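Pyruvate kinase (PDB 3QTG) catalyses the last step of glycolysis, interconverting phosphoenolpyruvate plus ADP and pyruvate plus ATP with the help of a divalent metal cation. Local coordinates at residues Pro84-Gly89 / Ile115-Lys120; Ala121-Val126 / Asp149-Val154; Val131-Asp136 / Ala166-Gly171; Val88-Pro93 / Ser107-Gly112. All coordinates share one frame; numbering follows the deposited sequence.

All four contacts lie in the B domain, the small beta-rich lid that pyruvate kinases insert after the third strand of the TIM barrel. Contacts 1 and 4 share Val88 and Gly89, and their centres are about 10 Å apart; contact 4 is the most remote from the centre of the chain, at about 34 Å. The centres of contacts 2 and 3 are about 12 Å apart, and Phe122 of contact 2 packs on Ile132, Ile167 and Val169 of contact 3, while Ile86 O of contact 1 probably accepts a hydrogen bond from Ile167 N (2.9 Å). Arg87 probably binds ATP, as in relatives; the side chain of Ala166 is about 4 Å from that of Arg87.

Contact 1: residues Pro84-Gly89 / Ile115-Lys120; sequences PSIRVG and IPVPNK
Residues 86-89 and 115-119 run at 130° to each other end to end, joined where Gly89 N donates to Pro116 O (2.8 Å), a nearly straight bond reaching the oxygen from above the carbonyl plane. Both belong to the B domain of pyruvate kinase: 84-89 is the chain entering it from the TIM barrel, and 115-117 is an outermost strand of its sheet. Pro116 O also receives a CA-H...O contact from Val88 CA at 3.4 Å.

Ile86 crosses Val117 and Asn119 at about a right angle. Its CG2 branch, lying anti to the backbone N, presses on Val117 CG1 at 3.4 Å, tighter than ordinary van der Waals contact, while CD1 rests 3.8 Å from Asn119 CB. With an alanine in place of Ile86, CG2 and CD1 would be missing and a gap would probably open beside Val117 CG1 and Asn119 CB. Val88 CG1 meets Ile115 CG2 at 3.9 Å.

The side chain of Arg87, a probable ATP ligand by analogy with relatives, leaves its backbone away from 115-120; its NH1 is bonded to Gly164 O, and NE donates to Ser85 OG (3.0 Å), 21° out of the guanidinium plane. Backbone Arg87 O lies 3.1 Å from Pro118 CD.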
loop_
_atom_site.group_PDB
_atom_site.type_symbol
_atom_site.label_atom_id
_atom_site.label_comp_id
_atom_site.label_asym_id
_atom_site.label_seq_id
_atom_site.Cartn_x
_atom_site.Cartn_y
_atom_site.Cartn_z
ATOM N N PRO A 84 -43.271 -1.429 -20.014
ATOM C CA PRO A 84 -44.295 -0.546 -20.580
ATOM C C PRO A 84 -43.757 0.242 -21.781
ATOM O O PRO A 84 -42.551 0.330 -22.003
ATOM C CB PRO A 84 -44.669 0.374 -19.411
ATOM C CG PRO A 84 -43.455 0.368 -18.494
ATOM C CD PRO A 84 -42.707 -0.938 -18.742
ATOM N N SER A 85 -44.656 0.777 -22.593
ATOM C CA SER A 85 -44.242 1.562 -23.730
ATOM C C SER A 85 -45.353 2.546 -23.954
ATOM O O SER A 85 -46.499 2.300 -23.527
ATOM C CB SER A 85 -44.095 0.674 -24.962
ATOM O OG SER A 85 -45.335 0.040 -25.256
ATOM N N ILE A 86 -45.019 3.650 -24.615
ATOM C CA ILE A 86 -46.026 4.571 -25.101
ATOM C C ILE A 86 -46.024 4.477 -26.618
ATOM O O ILE A 86 -44.980 4.619 -27.245
ATOM C CB ILE A 86 -45.777 6.032 -24.608
ATOM C CG1 ILE A 86 -45.931 6.105 -23.087
ATOM C CG2 ILE A 86 -46.724 7.003 -25.324
ATOM C CD1 ILE A 86 -45.779 7.514 -22.487
ATOM N N ARG A 87 -47.196 4.210 -27.194
ATOM C CA ARG A 87 -47.297 4.017 -28.634
ATOM C C ARG A 87 -48.312 4.948 -29.262
ATOM O O ARG A 87 -49.265 5.346 -28.607
ATOM C CB ARG A 87 -47.644 2.559 -28.940
ATOM C CG ARG A 87 -46.496 1.634 -28.586
ATOM C CD ARG A 87 -46.886 0.165 -28.550
ATOM N NE ARG A 87 -45.689 -0.606 -28.194
ATOM C CZ ARG A 87 -44.755 -1.009 -29.058
ATOM N NH1 ARG A 87 -44.875 -0.754 -30.355
ATOM N NH2 ARG A 87 -43.701 -1.681 -28.622
ATOM N N VAL A 88 -48.093 5.302 -30.524
ATOM C CA VAL A 88 -49.046 6.090 -31.278
ATOM C C VAL A 88 -50.380 5.313 -31.232
ATOM O O VAL A 88 -50.391 4.076 -31.332
ATOM C CB VAL A 88 -48.581 6.302 -32.735
ATOM C CG1 VAL A 88 -49.619 7.055 -33.549
ATOM C CG2 VAL A 88 -47.219 7.016 -32.787
ATOM N N GLY A 89 -51.481 6.038 -31.061
ATOM C CA GLY A 89 -52.810 5.427 -31.060
ATOM C C GLY A 89 -53.322 5.196 -32.471
ATOM O O GLY A 89 -52.568 5.258 -33.446
ATOM N N ILE A 115 -51.129 13.567 -34.251
ATOM C CA ILE A 115 -50.631 12.266 -33.794
ATOM C C ILE A 115 -51.255 11.966 -32.436
ATOM O O ILE A 115 -51.076 12.739 -31.485
ATOM C CB ILE A 115 -49.069 12.200 -33.642
ATOM C CG1 ILE A 115 -48.320 12.815 -34.829
ATOM C CG2 ILE A 115 -48.594 10.767 -33.338
ATOM C CD1 ILE A 115 -48.851 12.424 -36.206
ATOM N N PRO A 116 -51.994 10.841 -32.335
ATOM C CA PRO A 116 -52.593 10.514 -31.069
ATOM C C PRO A 116 -51.642 9.741 -30.127
ATOM O O PRO A 116 -51.039 8.727 -30.508
ATOM C CB PRO A 116 -53.804 9.678 -31.481
ATOM C CG PRO A 116 -53.373 8.996 -32.738
ATOM C CD PRO A 116 -52.317 9.841 -33.375
ATOM N N VAL A 117 -51.511 10.227 -28.902
ATOM C CA VAL A 117 -50.678 9.562 -27.899
ATOM C C VAL A 117 -51.545 9.272 -26.667
ATOM O O VAL A 117 -51.875 10.196 -25.926
ATOM C CB VAL A 117 -49.445 10.399 -27.516
ATOM C CG1 VAL A 117 -48.522 9.594 -26.625
ATOM C CG2 VAL A 117 -48.681 10.840 -28.759
ATOM N N PRO A 118 -51.958 7.994 -26.474
ATOM C CA PRO A 118 -52.901 7.657 -25.407
ATOM C C PRO A 118 -52.295 7.501 -24.003
ATOM O O PRO A 118 -52.700 6.628 -23.241
ATOM C CB PRO A 118 -53.510 6.340 -25.897
ATOM C CG PRO A 118 -52.439 5.689 -26.612
ATOM C CD PRO A 118 -51.654 6.810 -27.299
ATOM N N ASN A 119 -51.349 8.354 -23.644
ATOM C CA ASN A 119 -50.770 8.256 -22.309
ATOM C C ASN A 119 -50.342 9.604 -21.785
ATOM O O ASN A 119 -49.462 10.245 -22.382
ATOM C CB ASN A 119 -49.601 7.268 -22.293
ATOM C CG ASN A 119 -49.404 6.655 -20.925
ATOM O OD1 ASN A 119 -49.527 7.352 -19.911
ATOM N ND2 ASN A 119 -49.145 5.347 -20.875
ATOM N N LYS A 120 -50.954 10.039 -20.682
ATOM C CA LYS A 120 -50.646 11.356 -20.116
ATOM C C LYS A 120 -49.181 11.482 -19.672
ATOM O O LYS A 120 -48.636 12.575 -19.682
ATOM C CB LYS A 120 -51.563 11.726 -18.937
ATOM C CG LYS A 120 -51.685 13.286 -18.729
ATOM C CD LYS A 120 -52.195 13.599 -17.325
ATOM C CE LYS A 120 -52.134 15.113 -16.980
ATOM N NZ LYS A 120 -53.388 15.853 -17.355
#

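Contact 2: residues Ala121-Val126 / Asp149-Val154; sequences AFFSAV and DWIEAV
Phe122 and Phe123 of helix 120-125, and Val126 just past its end, gather round Ile151 of strand 150-155, packing the helix on a sheet. The axes of 121-125 and 150-154 approach to 9.1 Å and are inclined at 59°, and no hydrogen bond joins the two segments. The CD1 methyl of Ile151 does the touching: it lies 3.3 Å from Phe123 CD1, 3.8 Å from Phe122 CE2 and 3.7 Å from Val126 CB, approaching both rings obliquely. The torsions of Ile151, chi1 -93° and chi2 132°, are well off staggered values, which may reflect a strained fit.

This is part of the apolar core of the B domain of pyruvate kinase, where the short helix lies over the sheet and Phe104 of the adjoining strand 101-106 also touches Ile151. The two phenylalanines brace each other: Phe122 CD2 sits over the centre of the Phe123 ring, 3.7 Å above its plane, while Phe123 CE1 lies in the plane of the Phe122 ring at its edge. On the opposite face of Phe123 comes a polar atom, Asp149 O, 3.8 Å above the plane and offset toward the rim. Val126 CG2 covers one face of Phe122, likewise near the rim.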
loop_
_atom_site.group_PDB
_atom_site.type_symbol
_atom_site.label_atom_id
_atom_site.label_comp_id
_atom_site.label_asym_id
_atom_site.label_seq_id
_atom_site.Cartn_x
_atom_site.Cartn_y
_atom_site.Cartn_z
ATOM N N ALA A 121 -48.565 10.364 -19.288
ATOM C CA ALA A 121 -47.158 10.358 -18.881
ATOM C C ALA A 121 -46.230 10.930 -19.970
ATOM O O ALA A 121 -45.188 11.506 -19.639
ATOM C CB ALA A 121 -46.713 8.958 -18.459
ATOM N N PHE A 122 -46.615 10.786 -21.247
ATOM C CA PHE A 122 -45.875 11.408 -22.353
ATOM C C PHE A 122 -45.923 12.926 -22.181
ATOM O O PHE A 122 -44.899 13.614 -22.268
ATOM C CB PHE A 122 -46.452 11.013 -23.720
ATOM C CG PHE A 122 -45.770 11.705 -24.905
ATOM C CD1 PHE A 122 -44.501 11.305 -25.335
ATOM C CD2 PHE A 122 -46.393 12.755 -25.564
ATOM C CE1 PHE A 122 -43.870 11.938 -26.413
ATOM C CE2 PHE A 122 -45.789 13.399 -26.648
ATOM C CZ PHE A 122 -44.505 12.982 -27.073
ATOM N N PHE A 123 -47.112 13.446 -21.917
ATOM C CA PHE A 123 -47.282 14.896 -21.797
ATOM C C PHE A 123 -46.627 15.458 -20.533
ATOM O O PHE A 123 -46.052 16.542 -20.584
ATOM C CB PHE A 123 -48.757 15.299 -22.027
ATOM C CG PHE A 123 -49.247 14.865 -23.374
ATOM C CD1 PHE A 123 -49.043 15.669 -24.491
ATOM C CD2 PHE A 123 -49.806 13.596 -23.552
ATOM C CE1 PHE A 123 -49.433 15.240 -25.768
ATOM C CE2 PHE A 123 -50.190 13.161 -24.825
ATOM C CZ PHE A 123 -50.012 13.990 -25.933
ATOM N N SER A 124 -46.643 14.697 -19.436
ATOM C CA SER A 124 -45.925 15.102 -18.221
ATOM C C SER A 124 -44.404 15.105 -18.375
ATOM O O SER A 124 -43.738 15.873 -17.704
ATOM C CB SER A 124 -46.299 14.209 -17.048
ATOM O OG SER A 124 -47.699 14.229 -16.867
ATOM N N ALA A 125 -43.861 14.256 -19.245
ATOM C CA ALA A 125 -42.407 14.133 -19.426
ATOM C C ALA A 125 -41.788 15.188 -20.366
ATOM O O ALA A 125 -40.590 15.479 -20.274
ATOM C CB ALA A 125 -42.052 12.726 -19.907
ATOM N N VAL A 126 -42.594 15.745 -21.271
ATOM C CA VAL A 126 -42.099 16.605 -22.343
ATOM C C VAL A 126 -42.068 18.095 -21.969
ATOM O O VAL A 126 -43.048 18.647 -21.445
ATOM C CB VAL A 126 -42.900 16.395 -23.686
ATOM C CG1 VAL A 126 -42.521 17.453 -24.729
ATOM C CG2 VAL A 126 -42.668 14.994 -24.258
ATOM N N ASP A 149 -52.981 19.199 -22.857
ATOM C CA ASP A 149 -52.742 17.806 -23.238
ATOM C C ASP A 149 -52.294 17.760 -24.706
ATOM O O ASP A 149 -52.828 17.013 -25.518
ATOM C CB ASP A 149 -54.025 16.996 -23.001
ATOM C CG ASP A 149 -54.347 16.824 -21.522
ATOM O OD1 ASP A 149 -53.423 16.509 -20.718
ATOM O OD2 ASP A 149 -55.534 16.983 -21.153
ATOM N N TRP A 150 -51.317 18.601 -25.040
ATOM C CA TRP A 150 -50.822 18.675 -26.414
ATOM C C TRP A 150 -49.382 19.203 -26.512
ATOM O O TRP A 150 -48.874 19.846 -25.602
ATOM C CB TRP A 150 -51.774 19.476 -27.312
ATOM C CG TRP A 150 -51.873 20.915 -26.959
ATOM C CD1 TRP A 150 -52.832 21.507 -26.177
ATOM C CD2 TRP A 150 -50.990 21.969 -27.380
ATOM N NE1 TRP A 150 -52.600 22.866 -26.086
ATOM C CE2 TRP A 150 -51.475 23.175 -26.805
ATOM C CE3 TRP A 150 -49.841 22.013 -28.187
ATOM C CZ2 TRP A 150 -50.847 24.408 -27.009
ATOM C CZ3 TRP A 150 -49.215 23.226 -28.386
ATOM C CH2 TRP A 150 -49.725 24.419 -27.805
ATOM N N ILE A 151 -48.770 18.932 -27.660
ATOM C CA ILE A 151 -47.397 19.266 -27.952
ATOM C C ILE A 151 -47.288 19.607 -29.437
ATOM O O ILE A 151 -47.941 18.994 -30.268
ATOM C CB ILE A 151 -46.487 18.046 -27.560
ATOM C CG1 ILE A 151 -45.969 18.219 -26.138
ATOM C CG2 ILE A 151 -45.345 17.795 -28.543
ATOM C CD1 ILE A 151 -46.159 16.945 -25.307
ATOM N N GLU A 152 -46.473 20.603 -29.761
ATOM C CA GLU A 152 -46.023 20.809 -31.118
ATOM C C GLU A 152 -44.517 20.549 -31.203
ATOM O O GLU A 152 -43.766 20.912 -30.294
ATOM C CB GLU A 152 -46.366 22.236 -31.580
ATOM C CG GLU A 152 -47.896 22.477 -31.743
ATOM C CD GLU A 152 -48.246 23.944 -31.972
ATOM O OE1 GLU A 152 -47.432 24.837 -31.612
ATOM O OE2 GLU A 152 -49.339 24.208 -32.521
ATOM N N ALA A 153 -44.083 19.945 -32.306
ATOM C CA ALA A 153 -42.679 19.624 -32.518
ATOM C C ALA A 153 -42.301 19.701 -34.001
ATOM O O ALA A 153 -43.108 19.400 -34.867
ATOM C CB ALA A 153 -42.365 18.252 -31.937
ATOM N N VAL A 154 -41.081 20.119 -34.298
ATOM C CA VAL A 154 -40.649 20.272 -35.684
ATOM C C VAL A 154 -39.869 19.038 -36.085
ATOM O O VAL A 154 -38.895 18.669 -35.408
ATOM C CB VAL A 154 -39.756 21.548 -35.879
ATOM C CG1 VAL A 154 -39.105 21.576 -37.274
ATOM C CG2 VAL A 154 -40.569 22.813 -35.656
#

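Contact 3: residues Val131-Asp136 / Ala166-Gly171; sequences VILMLD and AIVVEG
Ile132, Met134, Ile167 and Val169 project from one face of an antiparallel strand pair in the B domain of pyruvate kinase, and Leu133 and Val168 from the other. On the first face Ile132 and Ile167 lie side by side pointing the same way, their CG2 methyls 3.7 Å apart. The CG2 of each isoleucine is anti to its own backbone N, which brings the two methyls together diagonally across the strands. Met134 also lies alongside Ile167; the bend at chi2 (-136°) helps bring its SD 4.0 Å from Ile167 CG1. Leu133, on the other face, crosses Glu170 obliquely, with CD1 4.0 Å from Glu170 CB.

Glu170 itself runs extended beside Val131, its OE1 3.6 Å from Val131 CB, while OE2 forms a salt bridge with Arg140, so one oxygen is held by Arg140 while the other lies beside Val131.

Backbone bonds set the register, with Ile132 facing Val169 and Leu133 facing Val168. The latter form a hydrogen-bonded pair, Leu133 N donating to Val168 O (2.7 Å) and Val168 N returning the bond in the plane of the Leu133 carbonyl. Beyond them Glu170 N approaches Val131 O almost in line with the carbonyl, though its N-H is bent to 148°, and a water accepts from Val131 N and donates to Glu170 O (2.7 Å).

Strand 131-134 has strand 139-146 on its other flank, while 167-169 ends the sheet within the chain; over the face of Ile132, Ile167 and Val169 lies helix 120-125, whose Phe122 touches all three.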
loop_
_atom_site.group_PDB
_atom_site.type_symbol
_atom_site.label_atom_id
_atom_site.label_comp_id
_atom_site.label_asym_id
_atom_site.label_seq_id
_atom_site.Cartn_x
_atom_site.Cartn_y
_atom_site.Cartn_z
ATOM N N VAL A 131 -36.362 16.416 -27.421
ATOM C CA VAL A 131 -36.395 15.724 -28.706
ATOM C C VAL A 131 -37.179 14.403 -28.576
ATOM O O VAL A 131 -36.901 13.565 -27.700
ATOM C CB VAL A 131 -34.975 15.449 -29.233
ATOM C CG1 VAL A 131 -35.013 14.669 -30.544
ATOM C CG2 VAL A 131 -34.165 16.790 -29.368
ATOM N N ILE A 132 -38.160 14.246 -29.459
ATOM C CA ILE A 132 -39.036 13.100 -29.472
ATOM C C ILE A 132 -38.502 12.111 -30.505
ATOM O O ILE A 132 -38.164 12.503 -31.611
ATOM C CB ILE A 132 -40.473 13.539 -29.824
ATOM C CG1 ILE A 132 -41.080 14.340 -28.664
ATOM C CG2 ILE A 132 -41.347 12.330 -30.189
ATOM C CD1 ILE A 132 -42.235 15.163 -29.114
ATOM N N LEU A 133 -38.432 10.837 -30.142
ATOM C CA LEU A 133 -37.836 9.821 -31.007
ATOM C C LEU A 133 -38.837 8.767 -31.430
ATOM O O LEU A 133 -39.472 8.125 -30.607
ATOM C CB LEU A 133 -36.661 9.124 -30.304
ATOM C CG LEU A 133 -35.531 9.997 -29.763
ATOM C CD1 LEU A 133 -34.605 9.138 -28.873
ATOM C CD2 LEU A 133 -34.787 10.623 -30.948
ATOM N N MET A 134 -38.920 8.570 -32.730
ATOM C CA MET A 134 -39.842 7.642 -33.320
ATOM C C MET A 134 -39.065 6.868 -34.357
ATOM O O MET A 134 -38.024 7.326 -34.828
ATOM C CB MET A 134 -40.970 8.407 -33.997
ATOM C CG MET A 134 -41.572 9.482 -33.098
ATOM S SD MET A 134 -43.349 9.495 -33.161
ATOM C CE MET A 134 -43.592 11.018 -34.025
ATOM N N LEU A 135 -39.577 5.705 -34.728
ATOM C CA LEU A 135 -38.941 4.895 -35.752
ATOM C C LEU A 135 -37.546 4.500 -35.243
ATOM O O LEU A 135 -36.545 4.642 -35.949
ATOM C CB LEU A 135 -38.908 5.672 -37.086
ATOM C CG LEU A 135 -40.179 5.726 -37.967
ATOM C CD1 LEU A 135 -41.501 5.615 -37.200
ATOM C CD2 LEU A 135 -40.198 6.944 -38.903
ATOM N N ASP A 136 -37.501 4.045 -33.986
ATOM C CA ASP A 136 -36.256 3.608 -33.315
ATOM C C ASP A 136 -35.171 4.701 -33.108
ATOM O O ASP A 136 -34.051 4.404 -32.673
ATOM C CB ASP A 136 -35.664 2.359 -34.013
ATOM C CG ASP A 136 -36.247 1.050 -33.476
ATOM O OD1 ASP A 136 -35.490 0.268 -32.855
ATOM O OD2 ASP A 136 -37.460 0.805 -33.664
ATOM N N ALA A 166 -43.798 2.908 -31.283
ATOM C CA ALA A 166 -43.314 3.410 -30.002
ATOM C C ALA A 166 -42.693 4.829 -30.035
ATOM O O ALA A 166 -42.146 5.267 -31.050
ATOM C CB ALA A 166 -42.307 2.414 -29.417
ATOM N N ILE A 167 -42.769 5.532 -28.907
ATOM C CA ILE A 167 -42.343 6.931 -28.823
ATOM C C ILE A 167 -41.523 7.073 -27.566
ATOM O O ILE A 167 -41.932 6.643 -26.488
ATOM C CB ILE A 167 -43.551 7.928 -28.753
ATOM C CG1 ILE A 167 -44.610 7.631 -29.811
ATOM C CG2 ILE A 167 -43.103 9.380 -28.890
ATOM C CD1 ILE A 167 -45.972 8.309 -29.491
ATOM N N VAL A 168 -40.340 7.650 -27.720
ATOM C CA VAL A 168 -39.409 7.850 -26.614
ATOM C C VAL A 168 -39.006 9.325 -26.601
ATOM O O VAL A 168 -38.945 9.943 -27.648
ATOM C CB VAL A 168 -38.190 6.888 -26.764
ATOM C CG1 VAL A 168 -37.044 7.252 -25.797
ATOM C CG2 VAL A 168 -38.649 5.422 -26.560
ATOM N N VAL A 169 -38.801 9.896 -25.413
ATOM C CA VAL A 169 -38.327 11.264 -25.295
ATOM C C VAL A 169 -36.846 11.177 -24.889
ATOM O O VAL A 169 -36.527 10.676 -23.812
ATOM C CB VAL A 169 -39.161 12.095 -24.264
ATOM C CG1 VAL A 169 -38.706 13.561 -24.233
ATOM C CG2 VAL A 169 -40.680 12.041 -24.593
ATOM N N GLU A 170 -35.962 11.630 -25.780
ATOM C CA GLU A 170 -34.505 11.623 -25.564
ATOM C C GLU A 170 -34.119 12.183 -24.198
ATOM O O GLU A 170 -34.368 13.355 -23.917
ATOM C CB GLU A 170 -33.835 12.432 -26.669
ATOM C CG GLU A 170 -32.311 12.376 -26.698
ATOM C CD GLU A 170 -31.763 13.170 -27.860
ATOM O OE1 GLU A 170 -31.812 14.414 -27.782
ATOM O OE2 GLU A 170 -31.312 12.557 -28.856
ATOM N N GLY A 171 -33.531 11.337 -23.347
ATOM C CA GLY A 171 -33.080 11.740 -22.009
ATOM C C GLY A 171 -34.150 11.924 -20.942
ATOM O O GLY A 171 -33.852 12.432 -19.856
HETATM O O HOH W 1 -34.775 15.797 -24.996
#

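Contact 4: residues Val88-Pro93 / Ser107-Gly112; sequences VGSTSP and SDKSDG
Two ST turns shape the loop 107-112 where it meets Ser90 and Thr91, at a solvent-exposed end of the pyruvate kinase B domain. Neither segment is regular strand, but a single backbone bridge pairs Ser90 with Lys109. Ser90 N donates to Asp108 O (2.9 Å), the donor standing 44° out of the carbonyl plane, and Ser110 N donates to Ser90 O at 3.2 Å, nearly in line with that carbonyl. Lys109 CA adds a weaker CA-H...O contact to Ser90 O. Gly89 could hardly carry a side chain beside this bridge, because a CB there would sit 2.8 Å from Asp108 O.

Of the side chains, Lys109 brings its aliphatic part alongside Ser90: CD lies 3.5 Å from Ser90 OG, and a bend at chi2 (135°) turns the chain there. In the first ST turn, Ser107 OG accepts from Lys109 N (2.9 Å); it also bonds to the hydroxyl of Tyr114.

Ser110 supplies the hydroxyl of the second ST turn and also meets Thr91. Its OG is tucked between its own backbone N and carbonyl carbon (chi1 88°), from where it reaches both forward along the loop and across to the other segment. Replacing Ser110 with an alanine would probably leave Gly112 N without its turn partner and deprive the Thr91 hydroxyl of its mate across the contact. As it stands, Ser110 OG accepts from Gly112 N at 3.0 Å and shares a hydrogen bond of 3.1 Å with Thr91 OG1.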
loop_
_atom_site.group_PDB
_atom_site.type_symbol
_atom_site.label_atom_id
_atom_site.label_comp_id
_atom_site.label_asym_id
_atom_site.label_seq_id
_atom_site.Cartn_x
_atom_site.Cartn_y
_atom_site.Cartn_z
ATOM N N VAL A 88 -48.093 5.302 -30.524
ATOM C CA VAL A 88 -49.046 6.090 -31.278
ATOM C C VAL A 88 -50.380 5.313 -31.232
ATOM O O VAL A 88 -50.391 4.076 -31.332
ATOM C CB VAL A 88 -48.581 6.302 -32.735
ATOM C CG1 VAL A 88 -49.619 7.055 -33.549
ATOM C CG2 VAL A 88 -47.219 7.016 -32.787
ATOM N N GLY A 89 -51.481 6.038 -31.061
ATOM C CA GLY A 89 -52.810 5.427 -31.060
ATOM C C GLY A 89 -53.322 5.196 -32.471
ATOM O O GLY A 89 -52.568 5.258 -33.446
ATOM N N SER A 90 -54.618 4.951 -32.591
ATOM C CA SER A 90 -55.205 4.608 -33.871
ATOM C C SER A 90 -55.266 5.816 -34.834
ATOM O O SER A 90 -55.760 6.900 -34.495
ATOM C CB SER A 90 -56.586 3.949 -33.665
ATOM O OG SER A 90 -57.325 4.021 -34.871
ATOM N N THR A 91 -54.747 5.610 -36.039
ATOM C CA THR A 91 -54.654 6.647 -37.065
ATOM C C THR A 91 -54.250 5.976 -38.392
ATOM O O THR A 91 -53.548 4.964 -38.396
ATOM C CB THR A 91 -53.605 7.808 -36.665
ATOM O OG1 THR A 91 -53.677 8.904 -37.596
ATOM C CG2 THR A 91 -52.191 7.314 -36.623
ATOM N N SER A 92 -54.700 6.545 -39.502
ATOM C CA SER A 92 -54.115 6.251 -40.803
ATOM C C SER A 92 -52.675 6.792 -40.803
ATOM O O SER A 92 -52.362 7.717 -40.035
ATOM C CB SER A 92 -54.933 6.938 -41.888
ATOM O OG SER A 92 -55.055 8.325 -41.593
ATOM N N PRO A 93 -51.781 6.207 -41.631
ATOM C CA PRO A 93 -50.382 6.668 -41.620
ATOM C C PRO A 93 -50.287 8.179 -41.808
ATOM O O PRO A 93 -51.017 8.752 -42.614
ATOM C CB PRO A 93 -49.762 5.927 -42.809
ATOM C CG PRO A 93 -50.598 4.646 -42.913
ATOM C CD PRO A 93 -51.994 5.100 -42.592
ATOM N N SER A 107 -54.849 11.283 -26.766
ATOM C CA SER A 107 -55.942 10.634 -27.490
ATOM C C SER A 107 -55.525 9.241 -27.919
ATOM O O SER A 107 -54.354 9.012 -28.242
ATOM C CB SER A 107 -56.284 11.429 -28.750
ATOM O OG SER A 107 -57.236 10.722 -29.553
ATOM N N ASP A 108 -56.479 8.327 -27.953
ATOM C CA ASP A 108 -56.254 6.982 -28.461
ATOM C C ASP A 108 -56.673 6.856 -29.939
ATOM O O ASP A 108 -56.506 5.799 -30.539
ATOM C CB ASP A 108 -56.974 5.935 -27.589
ATOM C CG ASP A 108 -58.470 6.162 -27.511
ATOM O OD1 ASP A 108 -58.937 7.257 -27.877
ATOM O OD2 ASP A 108 -59.188 5.238 -27.079
ATOM N N LYS A 109 -57.193 7.937 -30.517
ATOM C CA LYS A 109 -57.669 7.931 -31.903
ATOM C C LYS A 109 -57.777 9.342 -32.446
ATOM O O LYS A 109 -58.450 10.176 -31.863
ATOM C CB LYS A 109 -59.015 7.181 -32.066
ATOM C CG LYS A 109 -59.551 7.273 -33.491
ATOM C CD LYS A 109 -60.057 5.954 -34.008
ATOM C CE LYS A 109 -60.402 6.076 -35.501
ATOM N NZ LYS A 109 -60.766 4.761 -36.065
ATOM N N SER A 110 -57.094 9.602 -33.557
ATOM C CA SER A 110 -57.144 10.911 -34.196
ATOM C C SER A 110 -58.133 10.941 -35.361
ATOM O O SER A 110 -58.633 9.902 -35.788
ATOM C CB SER A 110 -55.751 11.326 -34.692
ATOM O OG SER A 110 -55.543 10.834 -35.998
ATOM N N ASP A 111 -58.414 12.149 -35.844
ATOM C CA ASP A 111 -59.250 12.384 -37.024
ATOM C C ASP A 111 -58.370 12.598 -38.254
ATOM O O ASP A 111 -58.841 13.064 -39.294
ATOM C CB ASP A 111 -60.103 13.645 -36.812
ATOM C CG ASP A 111 -59.246 14.899 -36.557
ATOM O OD1 ASP A 111 -58.000 14.782 -36.432
ATOM O OD2 ASP A 111 -59.817 16.007 -36.482
ATOM N N GLY A 112 -57.085 12.286 -38.118
ATOM C CA GLY A 112 -56.137 12.498 -39.203
ATOM C C GLY A 112 -55.290 13.750 -39.083
ATOM O O GLY A 112 -54.210 13.804 -39.657
#